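Local coordinates for period circadian protein homolog 2 (Mus musculus, PDB 3GDI) that is a component of the mammalian circadian clock whose tandem PAS domains mediate protein-protein interactions, including self-association, and which probably takes part in transcriptional regulation, at residues A[186-194]-A[234-242]; A[219-230]-A[244-252]. All blocks are in the same frame, centred on the assembly; numbering follows the deposited sequence.

Both interactions belong to the second PAS domain and use its hairpin of strands 227-235 and 241-252, which lies at one side of a five-stranded antiparallel sheet with 227-235 outermost. Their segments alternate along the chain: 186-194, 219-230, 234-242, then 244-252. Interaction 1 joins the turn end of the hairpin to the short helix 184-188 and the loop after it. Interaction 2 pairs the two strands and brings in the end of helix 209-221. Their centres are about 22 Å apart, yet they meet where F234 packs on L244. The short helix carrying D194 meets the first PAS domain through a salt bridge to R107, while strand 241-252 meets the second subunit at F251.

Interaction 1: A[186-194]-A[234-242]; sequences PLLGYLPQD and FRTRNGEYI
L188 and R237 make the direct backbone link of this contact, which joins the hairpin turn of a PAS-fold sheet to the end of helix 184-188. R237 N donates to L188 O at 2.8 Å in a nearly straight bond (172°). G189, the next residue, has positive phi, and a CB there would collide with R237 CB, so glycine suits the place. Apolar packing lies beside this bond: the branched end of L188 meets two hairpin residues, CD1 reaching F234 CE2 at 3.7 Å and CD2 reaching I242 CD1 at 3.5 Å. The aromatic contact centres on Y190, whose ring takes R237 CB over one face, 4.2 Å from its centroid and 8° off the normal, a CH-pi contact. R237 CG lies anti to the backbone N (chi1 -173°), and a bend at chi2 brings CD to 3.4 Å from Y190 CD2. At the phenol end a water sits 2.9 Å from Y190 OH and donates to T236 O, also at 2.9 Å. Replacing Y190 by a leucine would probably leave R237 without its flat aromatic support and this water without its phenol partner. R235 NH2 holds the same water only weakly, its stronger partner being E286, in a salt bridge.

Interaction 2: A[219-230]-A[244-252]; sequences ILQAGGQPFDYS and LDTSWSSFI
I219 and W248 form the dense side of this contact, where the last turn of helix 209-221 lies over strand 241-252: I219 CD1 is 3.8 Å from W248 CB, and I219 CG2 is 3.7 Å from S250 CB, a small residue that leaves room for the branched isoleucine. F227, its CG set between the backbone N and carbonyl carbon (chi1 75°), turns one ring face to W248 CB, with CZ 4.2 Å away. The two aromatic planes meet obliquely, at 50°. H266 adds an edge-to-face partner for W248, whose buried NE1 has no partner in the model. Beneath these groups runs the antiparallel ladder of the hairpin that ends the PAS sheet: F227 pairs with W248 and Y229 with T246, each through two backbone bonds, W248 N to F227 O being 2.8 Å. On the other face the non-hydrogen-bonded pair D228 and S247 meets more loosely, exposed D228 bringing just OD2 to 3.5 Å from S247 CB; P254 and W255 of the second subunit reach this face. The turn A222-Q225 is type I', with glycines at its two positive-phi positions. S249 OG donates to G224 O at 3.0 Å from above the carbonyl plane, while a water links I219 O, G224 N and S250 OG.

Interaction 1: A[186-194]-A[234-242]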
loop_
_atom_site.group_PDB
_atom_site.type_symbol
_atom_site.label_atom_id
_atom_site.label_comp_id
_atom_site.label_asym_id
_atom_site.label_seq_id
_atom_site.Cartn_x
_atom_site.Cartn_y
_atom_site.Cartn_z
ATOM N N PRO A 186 1.982 -18.018 -6.957
ATOM C CA PRO A 186 1.953 -19.338 -7.595
ATOM C C PRO A 186 0.612 -20.072 -7.452
ATOM O O PRO A 186 0.294 -20.958 -8.246
ATOM C CB PRO A 186 3.090 -20.088 -6.892
ATOM C CG PRO A 186 4.023 -18.998 -6.512
ATOM C CD PRO A 186 3.094 -17.934 -5.998
ATOM N N LEU A 187 -0.182 -19.720 -6.449
ATOM C CA LEU A 187 -1.458 -20.413 -6.270
ATOM C C LEU A 187 -2.652 -19.694 -6.896
ATOM O O LEU A 187 -3.727 -20.275 -7.021
ATOM C CB LEU A 187 -1.719 -20.651 -4.777
ATOM C CG LEU A 187 -0.732 -21.560 -4.032
ATOM C CD1 LEU A 187 -0.955 -21.444 -2.544
ATOM C CD2 LEU A 187 -0.900 -22.996 -4.485
ATOM N N LEU A 188 -2.465 -18.439 -7.308
ATOM C CA LEU A 188 -3.564 -17.675 -7.892
ATOM C C LEU A 188 -3.368 -17.222 -9.328
ATOM O O LEU A 188 -4.331 -17.096 -10.072
ATOM C CB LEU A 188 -3.864 -16.451 -7.027
ATOM C CG LEU A 188 -4.348 -16.720 -5.604
ATOM C CD1 LEU A 188 -4.676 -15.393 -4.966
ATOM C CD2 LEU A 188 -5.571 -17.639 -5.610
ATOM N N GLY A 189 -2.129 -16.970 -9.722
ATOM C CA GLY A 189 -1.890 -16.511 -11.080
ATOM C C GLY A 189 -1.742 -14.997 -11.156
ATOM O O GLY A 189 -1.214 -14.466 -12.139
ATOM N N TYR A 190 -2.206 -14.295 -10.123
ATOM C CA TYR A 190 -2.089 -12.844 -10.097
ATOM C C TYR A 190 -0.799 -12.438 -9.419
ATOM O O TYR A 190 -0.276 -13.173 -8.588
ATOM C CB TYR A 190 -3.215 -12.196 -9.288
ATOM C CG TYR A 190 -4.615 -12.411 -9.787
ATOM C CD1 TYR A 190 -5.483 -13.280 -9.123
ATOM C CD2 TYR A 190 -5.100 -11.698 -10.880
ATOM C CE1 TYR A 190 -6.804 -13.424 -9.533
ATOM C CE2 TYR A 190 -6.419 -11.836 -11.304
ATOM C CZ TYR A 190 -7.266 -12.695 -10.627
ATOM O OH TYR A 190 -8.581 -12.806 -11.026
ATOM N N LEU A 191 -0.289 -11.263 -9.775
ATOM C CA LEU A 191 0.897 -10.723 -9.118
ATOM C C LEU A 191 0.313 -9.786 -8.044
ATOM O O LEU A 191 -0.767 -9.212 -8.232
ATOM C CB LEU A 191 1.766 -9.965 -10.114
ATOM C CG LEU A 191 2.333 -10.833 -11.249
ATOM C CD1 LEU A 191 3.393 -10.027 -12.020
ATOM C CD2 LEU A 191 2.955 -12.114 -10.678
ATOM N N PRO A 192 1.001 -9.625 -6.906
ATOM C CA PRO A 192 0.467 -8.753 -5.852
ATOM C C PRO A 192 -0.226 -7.475 -6.304
ATOM O O PRO A 192 -1.299 -7.144 -5.810
ATOM C CB PRO A 192 1.686 -8.475 -4.986
ATOM C CG PRO A 192 2.466 -9.766 -5.104
ATOM C CD PRO A 192 2.381 -10.039 -6.592
ATOM N N GLN A 193 0.370 -6.773 -7.260
ATOM C CA GLN A 193 -0.173 -5.512 -7.739
ATOM C C GLN A 193 -1.493 -5.595 -8.480
ATOM O O GLN A 193 -2.153 -4.567 -8.669
ATOM C CB GLN A 193 0.850 -4.791 -8.624
ATOM C CG GLN A 193 1.324 -5.566 -9.843
ATOM C CD GLN A 193 2.609 -6.366 -9.588
ATOM O OE1 GLN A 193 3.352 -6.663 -10.519
ATOM N NE2 GLN A 193 2.867 -6.714 -8.329
ATOM N N ASP A 194 -1.881 -6.796 -8.910
ATOM C CA ASP A 194 -3.140 -6.950 -9.626
ATOM C C ASP A 194 -4.325 -6.929 -8.673
ATOM O O ASP A 194 -5.425 -6.538 -9.053
ATOM C CB ASP A 194 -3.183 -8.263 -10.400
ATOM C CG ASP A 194 -2.051 -8.399 -11.387
ATOM O OD1 ASP A 194 -1.598 -7.366 -11.925
ATOM O OD2 ASP A 194 -1.630 -9.552 -11.637
ATOM N N PHE A 234 -12.435 -19.016 -4.538
ATOM C CA PHE A 234 -11.703 -17.812 -4.916
ATOM C C PHE A 234 -11.292 -17.905 -6.393
ATOM O O PHE A 234 -10.728 -18.922 -6.819
ATOM C CB PHE A 234 -10.456 -17.719 -4.041
ATOM C CG PHE A 234 -9.805 -16.372 -4.041
ATOM C CD1 PHE A 234 -10.017 -15.487 -2.976
ATOM C CD2 PHE A 234 -8.966 -15.987 -5.081
ATOM C CE1 PHE A 234 -9.397 -14.234 -2.948
ATOM C CE2 PHE A 234 -8.344 -14.737 -5.063
ATOM C CZ PHE A 234 -8.559 -13.858 -3.993
ATOM N N ARG A 235 -11.559 -16.858 -7.171
ATOM C CA ARG A 235 -11.215 -16.865 -8.585
ATOM C C ARG A 235 -9.736 -16.616 -8.864
ATOM O O ARG A 235 -9.114 -15.735 -8.269
ATOM C CB ARG A 235 -12.048 -15.833 -9.339
ATOM C CG ARG A 235 -11.792 -15.820 -10.844
ATOM C CD ARG A 235 -12.963 -15.200 -11.600
ATOM N NE ARG A 235 -13.351 -13.915 -11.030
ATOM C CZ ARG A 235 -12.598 -12.822 -11.075
ATOM N NH1 ARG A 235 -13.025 -11.695 -10.521
ATOM N NH2 ARG A 235 -11.422 -12.853 -11.691
ATOM N N THR A 236 -9.171 -17.393 -9.780
ATOM C CA THR A 236 -7.770 -17.223 -10.118
ATOM C C THR A 236 -7.638 -16.408 -11.401
ATOM O O THR A 236 -8.637 -16.013 -12.010
ATOM C CB THR A 236 -7.055 -18.580 -10.301
ATOM O OG1 THR A 236 -7.446 -19.169 -11.547
ATOM C CG2 THR A 236 -7.419 -19.529 -9.167
ATOM N N ARG A 237 -6.393 -16.172 -11.802
ATOM C CA ARG A 237 -6.075 -15.389 -12.988
ATOM C C ARG A 237 -6.690 -15.965 -14.260
ATOM O O ARG A 237 -7.087 -15.215 -15.141
ATOM C CB ARG A 237 -4.550 -15.298 -13.137
ATOM C CG ARG A 237 -4.038 -14.381 -14.243
ATOM C CD ARG A 237 -4.380 -12.932 -13.957
ATOM N NE ARG A 237 -3.468 -11.989 -14.608
ATOM C CZ ARG A 237 -3.236 -11.933 -15.920
ATOM N NH1 ARG A 237 -3.844 -12.773 -16.750
ATOM N NH2 ARG A 237 -2.395 -11.025 -16.403
ATOM N N ASN A 238 -6.772 -17.290 -14.355
ATOM C CA ASN A 238 -7.327 -17.923 -15.546
ATOM C C ASN A 238 -8.848 -18.082 -15.520
ATOM O O ASN A 238 -9.416 -18.829 -16.319
ATOM C CB ASN A 238 -6.644 -19.281 -15.796
ATOM C CG ASN A 238 -7.061 -20.368 -14.798
ATOM O OD1 ASN A 238 -6.386 -21.390 -14.667
ATOM N ND2 ASN A 238 -8.175 -20.158 -14.110
ATOM N N GLY A 239 -9.508 -17.380 -14.601
ATOM C CA GLY A 239 -10.962 -17.442 -14.530
ATOM C C GLY A 239 -11.517 -18.659 -13.821
ATOM O O GLY A 239 -12.725 -18.781 -13.619
ATOM N N GLU A 240 -10.628 -19.559 -13.427
ATOM C CA GLU A 240 -11.025 -20.776 -12.741
ATOM C C GLU A 240 -10.984 -20.539 -11.241
ATOM O O GLU A 240 -10.148 -19.780 -10.750
ATOM C CB GLU A 240 -10.056 -21.896 -13.097
ATOM C CG GLU A 240 -10.685 -23.238 -13.286
ATOM C CD GLU A 240 -10.408 -23.779 -14.664
ATOM O OE1 GLU A 240 -10.953 -23.218 -15.639
ATOM O OE2 GLU A 240 -9.635 -24.754 -14.779
ATOM N N TYR A 241 -11.877 -21.211 -10.519
ATOM C CA TYR A 241 -11.965 -21.100 -9.068
ATOM C C TYR A 241 -11.235 -22.219 -8.335
ATOM O O TYR A 241 -11.222 -23.353 -8.792
ATOM C CB TYR A 241 -13.423 -21.150 -8.635
ATOM C CG TYR A 241 -14.200 -19.905 -8.937
ATOM C CD1 TYR A 241 -14.092 -18.780 -8.120
ATOM C CD2 TYR A 241 -15.031 -19.838 -10.055
ATOM C CE1 TYR A 241 -14.791 -17.615 -8.411
ATOM C CE2 TYR A 241 -15.733 -18.672 -10.354
ATOM C CZ TYR A 241 -15.607 -17.570 -9.529
ATOM O OH TYR A 241 -16.307 -16.422 -9.818
ATOM N N ILE A 242 -10.625 -21.889 -7.201
ATOM C CA ILE A 242 -9.972 -22.891 -6.373
ATOM C C ILE A 242 -10.756 -22.871 -5.062
ATOM O O ILE A 242 -11.291 -21.832 -4.671
ATOM C CB ILE A 242 -8.479 -22.570 -6.100
ATOM C CG1 ILE A 242 -8.332 -21.175 -5.482
ATOM C CG2 ILE A 242 -7.676 -22.713 -7.389
ATOM C CD1 ILE A 242 -6.902 -20.837 -5.049
HETATM O O HOH W 1 -9.820 -13.718 -13.434
#

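Interaction 2: A[219-230]-A[244-252]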
loop_
_atom_site.group_PDB
_atom_site.type_symbol
_atom_site.label_atom_id
_atom_site.label_comp_id
_atom_site.label_asym_id
_atom_site.label_seq_id
_atom_site.Cartn_x
_atom_site.Cartn_y
_atom_site.Cartn_z
ATOM N N ILE A 219 -15.868 -12.304 12.802
ATOM C CA ILE A 219 -14.522 -11.775 12.990
ATOM C C ILE A 219 -14.431 -10.711 14.073
ATOM O O ILE A 219 -13.565 -10.786 14.936
ATOM C CB ILE A 219 -13.948 -11.178 11.687
ATOM C CG1 ILE A 219 -13.655 -12.296 10.685
ATOM C CG2 ILE A 219 -12.682 -10.397 11.987
ATOM C CD1 ILE A 219 -13.107 -11.792 9.365
ATOM N N LEU A 220 -15.306 -9.715 14.044
ATOM C CA LEU A 220 -15.203 -8.695 15.069
ATOM C C LEU A 220 -15.761 -9.247 16.371
ATOM O O LEU A 220 -15.398 -8.795 17.458
ATOM C CB LEU A 220 -15.915 -7.398 14.649
ATOM C CG LEU A 220 -17.419 -7.221 14.840
ATOM C CD1 LEU A 220 -17.787 -5.779 14.501
ATOM C CD2 LEU A 220 -18.172 -8.203 13.968
ATOM N N GLN A 221 -16.626 -10.246 16.257
ATOM C CA GLN A 221 -17.203 -10.883 17.429
ATOM C C GLN A 221 -16.104 -11.697 18.117
ATOM O O GLN A 221 -16.020 -11.742 19.341
ATOM C CB GLN A 221 -18.355 -11.797 17.006
ATOM C CG GLN A 221 -18.945 -12.652 18.118
ATOM C CD GLN A 221 -19.849 -13.769 17.591
ATOM O OE1 GLN A 221 -20.316 -14.619 18.356
ATOM N NE2 GLN A 221 -20.093 -13.771 16.281
ATOM N N ALA A 222 -15.254 -12.329 17.315
ATOM C CA ALA A 222 -14.160 -13.141 17.831
ATOM C C ALA A 222 -13.066 -12.278 18.446
ATOM O O ALA A 222 -12.125 -12.793 19.056
ATOM C CB ALA A 222 -13.580 -14.000 16.715
ATOM N N GLY A 223 -13.188 -10.965 18.262
ATOM C CA GLY A 223 -12.218 -10.031 18.803
ATOM C C GLY A 223 -10.745 -10.343 18.596
ATOM O O GLY A 223 -9.915 -9.950 19.415
ATOM N N GLY A 224 -10.401 -11.039 17.517
ATOM C CA GLY A 224 -8.997 -11.340 17.275
ATOM C C GLY A 224 -8.621 -12.811 17.302
ATOM O O GLY A 224 -7.606 -13.200 16.725
ATOM N N GLN A 225 -9.423 -13.632 17.972
ATOM C CA GLN A 225 -9.153 -15.063 18.045
ATOM C C GLN A 225 -9.483 -15.686 16.684
ATOM O O GLN A 225 -10.628 -15.645 16.231
ATOM C CB GLN A 225 -10.018 -15.692 19.150
ATOM C CG GLN A 225 -9.768 -17.181 19.433
ATOM C CD GLN A 225 -8.380 -17.466 20.007
ATOM O OE1 GLN A 225 -7.967 -16.869 21.004
ATOM N NE2 GLN A 225 -7.661 -18.390 19.380
ATOM N N PRO A 226 -8.484 -16.273 16.013
ATOM C CA PRO A 226 -8.704 -16.896 14.699
ATOM C C PRO A 226 -9.791 -17.978 14.704
ATOM O O PRO A 226 -10.015 -18.634 15.718
ATOM C CB PRO A 226 -7.333 -17.477 14.353
ATOM C CG PRO A 226 -6.378 -16.587 15.097
ATOM C CD PRO A 226 -7.072 -16.380 16.418
ATOM N N PHE A 227 -10.463 -18.160 13.573
ATOM C CA PHE A 227 -11.485 -19.193 13.469
ATOM C C PHE A 227 -11.580 -19.691 12.032
ATOM O O PHE A 227 -11.335 -18.943 11.088
ATOM C CB PHE A 227 -12.847 -18.675 13.959
ATOM C CG PHE A 227 -13.542 -17.746 13.002
ATOM C CD1 PHE A 227 -14.230 -18.247 11.894
ATOM C CD2 PHE A 227 -13.554 -16.368 13.237
ATOM C CE1 PHE A 227 -14.928 -17.388 11.036
ATOM C CE2 PHE A 227 -14.248 -15.502 12.389
ATOM C CZ PHE A 227 -14.939 -16.012 11.284
ATOM N N ASP A 228 -11.939 -20.961 11.875
ATOM C CA ASP A 228 -12.042 -21.567 10.558
ATOM C C ASP A 228 -13.396 -21.458 9.886
ATOM O O ASP A 228 -14.446 -21.419 10.530
ATOM C CB ASP A 228 -11.663 -23.038 10.636
ATOM C CG ASP A 228 -10.232 -23.247 11.066
ATOM O OD1 ASP A 228 -9.895 -24.379 11.473
ATOM O OD2 ASP A 228 -9.442 -22.285 10.990
ATOM N N TYR A 229 -13.344 -21.401 8.563
ATOM C CA TYR A 229 -14.532 -21.353 7.748
ATOM C C TYR A 229 -14.155 -21.908 6.393
ATOM O O TYR A 229 -13.136 -21.536 5.818
ATOM C CB TYR A 229 -15.060 -19.931 7.579
ATOM C CG TYR A 229 -16.378 -19.913 6.841
ATOM C CD1 TYR A 229 -17.589 -19.869 7.531
ATOM C CD2 TYR A 229 -16.418 -20.035 5.449
ATOM C CE1 TYR A 229 -18.811 -19.953 6.851
ATOM C CE2 TYR A 229 -17.629 -20.123 4.761
ATOM C CZ TYR A 229 -18.820 -20.083 5.466
ATOM O OH TYR A 229 -20.012 -20.187 4.778
ATOM N N SER A 230 -14.988 -22.808 5.891
ATOM C CA SER A 230 -14.773 -23.433 4.597
ATOM C C SER A 230 -16.060 -24.111 4.162
ATOM O O SER A 230 -16.884 -24.476 5.001
ATOM C CB SER A 230 -13.651 -24.464 4.698
ATOM O OG SER A 230 -13.784 -25.219 5.884
ATOM N N LEU A 244 -11.000 -22.952 -1.144
ATOM C CA LEU A 244 -10.191 -22.644 0.021
ATOM C C LEU A 244 -10.780 -23.060 1.363
ATOM O O LEU A 244 -11.998 -23.134 1.537
ATOM C CB LEU A 244 -9.924 -21.139 0.059
ATOM C CG LEU A 244 -8.985 -20.496 -0.965
ATOM C CD1 LEU A 244 -9.179 -21.103 -2.328
ATOM C CD2 LEU A 244 -9.249 -19.002 -0.997
ATOM N N ASP A 245 -9.877 -23.351 2.295
ATOM C CA ASP A 245 -10.200 -23.676 3.679
ATOM C C ASP A 245 -9.540 -22.462 4.323
ATOM O O ASP A 245 -8.323 -22.286 4.238
ATOM C CB ASP A 245 -9.507 -24.963 4.143
ATOM C CG ASP A 245 -10.206 -26.215 3.643
ATOM O OD1 ASP A 245 -9.719 -27.336 3.925
ATOM O OD2 ASP A 245 -11.247 -26.085 2.971
ATOM N N THR A 246 -10.339 -21.612 4.953
ATOM C CA THR A 246 -9.787 -20.400 5.513
ATOM C C THR A 246 -9.885 -20.209 7.002
ATOM O O THR A 246 -10.817 -20.671 7.650
ATOM C CB THR A 246 -10.430 -19.175 4.847
ATOM O OG1 THR A 246 -10.239 -19.249 3.425
ATOM C CG2 THR A 246 -9.813 -17.895 5.377
ATOM N N SER A 247 -8.893 -19.508 7.527
ATOM C CA SER A 247 -8.830 -19.163 8.935
ATOM C C SER A 247 -8.850 -17.631 8.939
ATOM O O SER A 247 -8.023 -16.997 8.291
ATOM C CB SER A 247 -7.538 -19.682 9.548
ATOM O OG SER A 247 -7.248 -18.985 10.748
ATOM N N TRP A 248 -9.800 -17.041 9.651
ATOM C CA TRP A 248 -9.920 -15.592 9.685
ATOM C C TRP A 248 -9.535 -14.933 11.009
ATOM O O TRP A 248 -9.792 -15.472 12.085
ATOM C CB TRP A 248 -11.345 -15.172 9.329
ATOM C CG TRP A 248 -11.759 -15.522 7.935
ATOM C CD1 TRP A 248 -12.546 -16.571 7.551
ATOM C CD2 TRP A 248 -11.378 -14.837 6.724
ATOM N NE1 TRP A 248 -12.678 -16.584 6.178
ATOM C CE2 TRP A 248 -11.969 -15.533 5.647
ATOM C CE3 TRP A 248 -10.589 -13.706 6.450
ATOM C CZ2 TRP A 248 -11.794 -15.141 4.316
ATOM C CZ3 TRP A 248 -10.412 -13.317 5.130
ATOM C CH2 TRP A 248 -11.014 -14.036 4.078
ATOM N N SER A 249 -8.926 -13.750 10.910
ATOM C CA SER A 249 -8.514 -12.992 12.085
ATOM C C SER A 249 -8.494 -11.485 11.788
ATOM O O SER A 249 -8.717 -11.058 10.650
ATOM C CB SER A 249 -7.134 -13.454 12.545
ATOM O OG SER A 249 -6.874 -12.995 13.861
ATOM N N SER A 250 -8.235 -10.670 12.805
ATOM C CA SER A 250 -8.202 -9.230 12.593
ATOM C C SER A 250 -7.161 -8.556 13.456
ATOM O O SER A 250 -6.754 -9.093 14.482
ATOM C CB SER A 250 -9.566 -8.615 12.915
ATOM O OG SER A 250 -9.968 -8.961 14.225
ATOM N N PHE A 251 -6.710 -7.387 13.016
ATOM C CA PHE A 251 -5.771 -6.610 13.796
ATOM C C PHE A 251 -6.622 -5.475 14.360
ATOM O O PHE A 251 -7.243 -4.731 13.605
ATOM C CB PHE A 251 -4.636 -6.065 12.923
ATOM C CG PHE A 251 -3.666 -7.124 12.450
ATOM C CD1 PHE A 251 -3.299 -8.179 13.288
ATOM C CD2 PHE A 251 -3.097 -7.052 11.182
ATOM C CE1 PHE A 251 -2.370 -9.146 12.871
ATOM C CE2 PHE A 251 -2.174 -8.007 10.753
ATOM C CZ PHE A 251 -1.807 -9.058 11.600
ATOM N N ILE A 252 -6.687 -5.368 15.687
ATOM C CA ILE A 252 -7.493 -4.325 16.325
ATOM C C ILE A 252 -6.668 -3.190 16.923
ATOM O O ILE A 252 -5.799 -3.411 17.762
ATOM C CB ILE A 252 -8.401 -4.924 17.442
ATOM C CG1 ILE A 252 -9.281 -6.026 16.862
ATOM C CG2 ILE A 252 -9.322 -3.849 18.020
ATOM C CD1 ILE A 252 -10.055 -6.794 17.920
HETATM O O HOH W 2 -11.194 -11.441 14.907
HETATM O O HOH W 3 -5.429 -10.504 17.166
HETATM O O HOH W 4 -11.488 -13.971 14.243
#